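Local coordinates for EF0056 (Enterococcus faecalis, PDB 6ORI), which is of unknown function but, as an enterococcal surface protein with immunoglobulin-like character, probably acts at the cell surface in biofilm formation, at residues Lys301-Ala306 with Thr327-Phe332; Val342-Gln347 with Phe377-Ser382. All coordinates share one frame; numbering follows the deposited sequence. Where two conformers were deposited one is given.

Overall arrangement
Both contacts belong to the same beta sandwich, and both use its five-stranded sheet. Contact 1 lies at the margin. It joins the outermost strand 300-304 to the loop before strand 340-348, and it is partly buried. Contact 2 lies inside. It packs strand 340-348, the middle strand of that sheet, against strand 375-382 of the four-stranded sheet, and all four touching residues are buried. Contact 1 is a patch of valine and leucine methyls and backbone carbonyls. Contact 2 adds aromatic rings and a water at Y344 OH. Their centres are 11 Å apart. L305 CD1 lies 3.4 Å from Y344 CD1, and I330 packs on V342, so the segments of the two contacts pack on each other.

Contact 1 of 2, residues Lys301-Ala306 with Thr327-Phe332; sequences KVADLA and TKLIDF
V302 and L329 are the closest residues along the two backbones, with 5.6 Å between V302 CA and L329 CA. V302 belongs to edge strand 300-304 of the beta sandwich. L329 lies in the loop that follows strand 318-322, just after a short 3-10 turn. V302 and A303 form a classic beta bulge, both facing M282 of the neighbouring strand, and both direct their CB toward the loop. The V302 methyls split between two carbonyls. V302 CG1 lies 3.7 Å from K328 O, and V302 CG2 lies 3.5 Å from L329 O. With chi1 at -66°, CG1 is anti to the carbonyl carbon and CG2 sits between it and the backbone N, which points one methyl at each of the two carbonyls. L329 answers with one branch. L329 CD2 lies 3.7 Å from V302 O, 4.0 Å from V302 CB and 4.4 Å from A303 CB. I321 of strand 318-322 touches both A303 and L329. K328 turns its amine away from the strand, to a salt bridge with D323. On the strand, K301 and D304 form their own salt bridge. K301 NZ meets D304 OD1 at 2.9 Å, from above the carboxylate plane and 53° out of it.

Contact 2 of 2, residues Val342-Gln347 with Phe377-Ser382; sequences VRYVLQ and FDSWLS
L346 and Y344 face F377 and S379 across the interior of a beta sandwich, consistent with an immunoglobulin-like domain. Strand 340-348 is the middle strand of the five-stranded sheet. Strand 375-382 is an inner strand of the four-stranded sheet. The two meet through side chains and one water.

The apolar part is L346 with F377. L346 CD1 approaches the ring obliquely, 3.9 Å from F377 CE2 and 4.2 Å from F377 CD2. L346 and F377 run alongside one another from opposing sheets, pointing in contrary directions. L346 has CG anti to its carbonyl carbon, chi1 -49°, and chi2 of 179° extends CD1 away from the backbone toward the F377 ring. Strand 375-382 starts just after G372 and D374, which help bind calcium, and the F377 side chain is about 12 Å from the ion.

The aromatic and polar part is Y344 with S379. Y344 CE2 lies 4.0 Å from S379 OG, which comes to the ring obliquely. This is a van der Waals approach. The hydrogen bond of S379 OG is a weak one, 2.8 Å to D378 O, within its own strand. Around these pairs, I269 packs on L346, L242 and L273 pack on F377, and A265 touches Y344, whose ring meets that of Y267 with planes at about 45°.

The solvent-mediated part is a single water at the edge of the Y344 ring, in its plane. It hydrogen-bonds Y344 OH at 2.7 Å. It also donates a weak bond to W380 O at 3.4 Å, a carbonyl that N266 ND2 also binds.

Contact 1 of 2, residues Lys301-Ala306 with Thr327-Phe332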
loop_
_atom_site.group_PDB
_atom_site.type_symbol
_atom_site.label_atom_id
_atom_site.label_comp_id
_atom_site.label_asym_id
_atom_site.label_seq_id
_atom_site.Cartn_x
_atom_site.Cartn_y
_atom_site.Cartn_z
ATOM N N LYS A 301 -4.113 -16.174 13.261
ATOM C CA LYS A 301 -3.436 -15.403 14.299
ATOM C C LYS A 301 -2.179 -16.124 14.747
ATOM O O LYS A 301 -2.223 -17.322 15.045
ATOM C CB LYS A 301 -4.342 -15.159 15.504
ATOM C CG LYS A 301 -3.661 -14.358 16.589
ATOM C CD LYS A 301 -4.624 -14.090 17.739
ATOM C CE LYS A 301 -3.960 -13.366 18.865
ATOM N NZ LYS A 301 -3.584 -14.354 19.894
ATOM N N VAL A 302 -1.059 -15.405 14.750
ATOM C CA VAL A 302 0.210 -15.979 15.141
ATOM C C VAL A 302 0.819 -15.333 16.373
ATOM O O VAL A 302 1.735 -15.916 16.958
ATOM C CB VAL A 302 1.220 -15.963 13.988
ATOM C CG1 VAL A 302 0.758 -16.894 12.877
ATOM C CG2 VAL A 302 1.471 -14.554 13.463
ATOM N N ALA A 303 0.346 -14.170 16.787
ATOM C CA ALA A 303 0.865 -13.538 18.003
ATOM C C ALA A 303 -0.020 -12.463 18.545
ATOM O O ALA A 303 -0.748 -11.807 17.797
ATOM C CB ALA A 303 2.233 -12.941 17.752
ATOM N N ASP A 304 0.057 -12.276 19.853
ATOM C CA ASP A 304 -0.392 -11.069 20.534
ATOM C C ASP A 304 0.769 -10.097 20.526
ATOM O O ASP A 304 1.882 -10.482 20.879
ATOM C CB ASP A 304 -0.743 -11.392 21.984
ATOM C CG ASP A 304 -1.937 -12.303 22.108
ATOM O OD1 ASP A 304 -2.996 -11.996 21.510
ATOM O OD2 ASP A 304 -1.810 -13.327 22.813
ATOM N N LEU A 305 0.517 -8.854 20.141
ATOM C CA LEU A 305 1.536 -7.806 20.042
ATOM C C LEU A 305 1.346 -6.714 21.068
ATOM O O LEU A 305 0.229 -6.500 21.579
ATOM C CB LEU A 305 1.470 -7.166 18.658
ATOM C CG LEU A 305 1.731 -8.118 17.494
ATOM C CD1 LEU A 305 1.624 -7.334 16.184
ATOM C CD2 LEU A 305 3.074 -8.819 17.581
ATOM N N ALA A 306 2.419 -5.979 21.346
ATOM C CA ALA A 306 2.361 -4.808 22.213
ATOM C C ALA A 306 2.763 -3.555 21.463
ATOM O O ALA A 306 3.430 -3.611 20.419
ATOM C CB ALA A 306 3.292 -5.004 23.388
ATOM N N THR A 327 9.767 -17.374 10.411
ATOM C CA THR A 327 8.784 -17.968 9.500
ATOM C C THR A 327 7.562 -18.505 10.267
ATOM O O THR A 327 6.542 -18.818 9.646
ATOM C CB THR A 327 9.356 -19.094 8.618
ATOM O OG1 THR A 327 9.670 -20.247 9.415
ATOM C CG2 THR A 327 10.575 -18.620 7.866
ATOM N N LYS A 328 7.629 -18.600 11.592
ATOM C CA LYS A 328 6.461 -18.966 12.391
ATOM C C LYS A 328 5.441 -17.813 12.411
ATOM O O LYS A 328 4.242 -18.036 12.635
ATOM C CB LYS A 328 6.884 -19.323 13.812
ATOM C CG LYS A 328 7.648 -20.630 13.904
ATOM C CD LYS A 328 7.906 -21.010 15.358
ATOM C CE LYS A 328 9.376 -20.941 15.701
ATOM N NZ LYS A 328 9.625 -20.870 17.170
ATOM N N LEU A 329 5.917 -16.585 12.210
ATOM C CA LEU A 329 5.044 -15.407 12.292
ATOM C C LEU A 329 4.690 -14.808 10.938
ATOM O O LEU A 329 3.618 -14.202 10.782
ATOM C CB LEU A 329 5.671 -14.309 13.127
ATOM C CG LEU A 329 6.112 -14.671 14.535
ATOM C CD1 LEU A 329 6.576 -13.454 15.274
ATOM C CD2 LEU A 329 4.994 -15.358 15.313
ATOM N N ILE A 330 5.596 -14.937 9.975
ATOM C CA ILE A 330 5.420 -14.320 8.659
ATOM C C ILE A 330 5.592 -15.390 7.593
ATOM O O ILE A 330 6.549 -16.145 7.642
ATOM C CB ILE A 330 6.462 -13.209 8.423
ATOM C CG1 ILE A 330 6.280 -12.059 9.422
ATOM C CG2 ILE A 330 6.443 -12.706 6.967
ATOM C CD1 ILE A 330 7.414 -10.999 9.390
ATOM N N ASP A 331 4.672 -15.432 6.627
ATOM C CA ASP A 331 4.842 -16.302 5.475
ATOM C C ASP A 331 5.668 -15.500 4.465
ATOM O O ASP A 331 5.173 -14.583 3.809
ATOM C CB ASP A 331 3.503 -16.760 4.900
ATOM C CG ASP A 331 3.673 -17.827 3.834
ATOM O OD1 ASP A 331 4.695 -17.824 3.127
ATOM O OD2 ASP A 331 2.776 -18.685 3.697
ATOM N N PHE A 332 6.945 -15.832 4.370
ATOM C CA PHE A 332 7.858 -15.129 3.479
ATOM C C PHE A 332 7.757 -15.595 2.035
ATOM O O PHE A 332 8.500 -15.099 1.186
ATOM C CB PHE A 332 9.297 -15.304 3.949
ATOM C CG PHE A 332 9.690 -14.408 5.094
ATOM C CD1 PHE A 332 10.214 -13.149 4.869
ATOM C CD2 PHE A 332 9.547 -14.841 6.405
ATOM C CE1 PHE A 332 10.591 -12.338 5.919
ATOM C CE2 PHE A 332 9.916 -14.014 7.446
ATOM C CZ PHE A 332 10.425 -12.763 7.183
#

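Contact 2 of 2, residues Val342-Gln347 with Phe377-Ser382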
loop_
_atom_site.group_PDB
_atom_site.type_symbol
_atom_site.label_atom_id
_atom_site.label_comp_id
_atom_site.label_asym_id
_atom_site.label_seq_id
_atom_site.Cartn_x
_atom_site.Cartn_y
_atom_site.Cartn_z
ATOM N N VAL A 342 1.983 -9.036 5.790
ATOM C CA VAL A 342 1.994 -9.124 7.255
ATOM C C VAL A 342 0.809 -8.303 7.694
ATOM O O VAL A 342 0.695 -7.145 7.323
ATOM C CB VAL A 342 3.305 -8.542 7.824
ATOM C CG1 VAL A 342 3.318 -8.604 9.348
ATOM C CG2 VAL A 342 4.514 -9.294 7.242
ATOM N N ARG A 343 -0.080 -8.895 8.479
ATOM C CA ARG A 343 -1.314 -8.224 8.864
ATOM C C ARG A 343 -1.322 -7.915 10.358
ATOM O O ARG A 343 -1.055 -8.804 11.194
ATOM C CB ARG A 343 -2.516 -9.088 8.464
ATOM C CG ARG A 343 -3.827 -8.563 9.017
ATOM C CD ARG A 343 -4.986 -9.254 8.347
ATOM N NE ARG A 343 -5.017 -8.919 6.926
ATOM C CZ ARG A 343 -5.539 -9.668 5.960
ATOM N NH1 ARG A 343 -6.088 -10.833 6.232
ATOM N NH2 ARG A 343 -5.476 -9.252 4.699
ATOM N N TYR A 344 -1.668 -6.675 10.700
ATOM C CA TYR A 344 -1.850 -6.252 12.075
ATOM C C TYR A 344 -3.292 -5.843 12.290
ATOM O O TYR A 344 -3.885 -5.088 11.484
ATOM C CB TYR A 344 -0.910 -5.090 12.398
ATOM C CG TYR A 344 0.535 -5.418 12.158
ATOM C CD1 TYR A 344 1.206 -6.307 12.988
ATOM C CD2 TYR A 344 1.249 -4.825 11.131
ATOM C CE1 TYR A 344 2.495 -6.625 12.796
ATOM C CE2 TYR A 344 2.580 -5.144 10.921
ATOM C CZ TYR A 344 3.197 -6.026 11.771
ATOM O OH TYR A 344 4.504 -6.393 11.647
ATOM N N VAL A 345 -3.893 -6.362 13.350
ATOM C CA VAL A 345 -5.280 -6.084 13.691
ATOM C C VAL A 345 -5.310 -5.222 14.957
ATOM O O VAL A 345 -4.957 -5.702 16.039
ATOM C CB VAL A 345 -6.042 -7.389 13.914
ATOM C CG1 VAL A 345 -7.478 -7.103 14.257
ATOM C CG2 VAL A 345 -5.949 -8.308 12.700
ATOM N N LEU A 346 -5.727 -3.971 14.820
ATOM C CA LEU A 346 -5.750 -3.008 15.923
ATOM C C LEU A 346 -7.169 -2.942 16.425
ATOM O O LEU A 346 -8.002 -2.267 15.835
ATOM C CB LEU A 346 -5.312 -1.615 15.437
ATOM C CG LEU A 346 -4.023 -1.524 14.607
ATOM C CD1 LEU A 346 -3.743 -0.097 14.202
ATOM C CD2 LEU A 346 -2.859 -2.056 15.388
ATOM N N GLN A 347 -7.456 -3.647 17.502
ATOM C CA GLN A 347 -8.796 -3.663 18.058
ATOM C C GLN A 347 -9.102 -2.338 18.722
ATOM O O GLN A 347 -8.314 -1.830 19.503
ATOM C CB GLN A 347 -8.921 -4.797 19.063
ATOM C CG GLN A 347 -8.568 -6.166 18.470
ATOM C CD GLN A 347 -9.090 -7.315 19.298
ATOM O OE1 GLN A 347 -9.228 -7.205 20.517
ATOM N NE2 GLN A 347 -9.389 -8.430 18.639
ATOM N N PHE A 377 0.036 5.416 9.710
ATOM C CA PHE A 377 0.537 4.120 10.146
ATOM C C PHE A 377 1.786 3.742 9.357
ATOM O O PHE A 377 1.863 3.964 8.160
ATOM C CB PHE A 377 -0.521 3.038 9.947
ATOM C CG PHE A 377 -1.835 3.366 10.582
ATOM C CD1 PHE A 377 -2.785 4.083 9.901
ATOM C CD2 PHE A 377 -2.106 2.994 11.880
ATOM C CE1 PHE A 377 -3.972 4.389 10.485
ATOM C CE2 PHE A 377 -3.304 3.314 12.458
ATOM C CZ PHE A 377 -4.236 4.008 11.762
ATOM N N ASP A 378 2.750 3.107 10.006
ATOM C CA ASP A 378 3.978 2.692 9.321
ATOM C C ASP A 378 4.276 1.243 9.660
ATOM O O ASP A 378 3.876 0.752 10.716
ATOM C CB ASP A 378 5.153 3.557 9.771
ATOM C CG ASP A 378 4.836 5.040 9.737
ATOM O OD1 ASP A 378 5.043 5.659 8.681
ATOM O OD2 ASP A 378 4.342 5.583 10.750
ATOM N N SER A 379 5.002 0.572 8.782
ATOM C CA SER A 379 5.451 -0.788 9.042
ATOM C C SER A 379 6.740 -1.024 8.288
ATOM O O SER A 379 6.940 -0.480 7.203
ATOM C CB SER A 379 4.408 -1.804 8.618
ATOM O OG SER A 379 3.188 -1.579 9.282
ATOM N N TRP A 380 7.622 -1.847 8.845
ATOM C CA TRP A 380 8.878 -2.151 8.178
ATOM C C TRP A 380 9.483 -3.392 8.789
ATOM O O TRP A 380 9.114 -3.780 9.908
ATOM C CB TRP A 380 9.872 -0.973 8.246
ATOM C CG TRP A 380 10.367 -0.603 9.639
ATOM C CD1 TRP A 380 11.573 -0.932 10.209
ATOM C CD2 TRP A 380 9.668 0.186 10.616
ATOM N NE1 TRP A 380 11.655 -0.405 11.483
ATOM C CE2 TRP A 380 10.502 0.278 11.757
ATOM C CE3 TRP A 380 8.413 0.803 10.649
ATOM C CZ2 TRP A 380 10.118 0.970 12.900
ATOM C CZ3 TRP A 380 8.036 1.473 11.786
ATOM C CH2 TRP A 380 8.883 1.547 12.895
ATOM N N LEU A 381 10.416 -4.020 8.082
ATOM C CA LEU A 381 11.238 -5.068 8.682
ATOM C C LEU A 381 12.576 -4.482 9.057
ATOM O O LEU A 381 13.092 -3.604 8.348
ATOM C CB LEU A 381 11.429 -6.235 7.703
ATOM C CG LEU A 381 10.152 -6.902 7.183
ATOM C CD1 LEU A 381 10.507 -8.123 6.368
ATOM C CD2 LEU A 381 9.187 -7.282 8.276
ATOM N N SER A 382 13.153 -4.975 10.147
ATOM C CA SER A 382 14.489 -4.562 10.557
ATOM C C SER A 382 15.298 -5.785 10.886
ATOM O O SER A 382 14.744 -6.871 11.156
ATOM C CB SER A 382 14.449 -3.608 11.740
ATOM O OG SER A 382 13.845 -4.237 12.845
HETATM O O HOH W 1 6.003 -5.248 9.731
#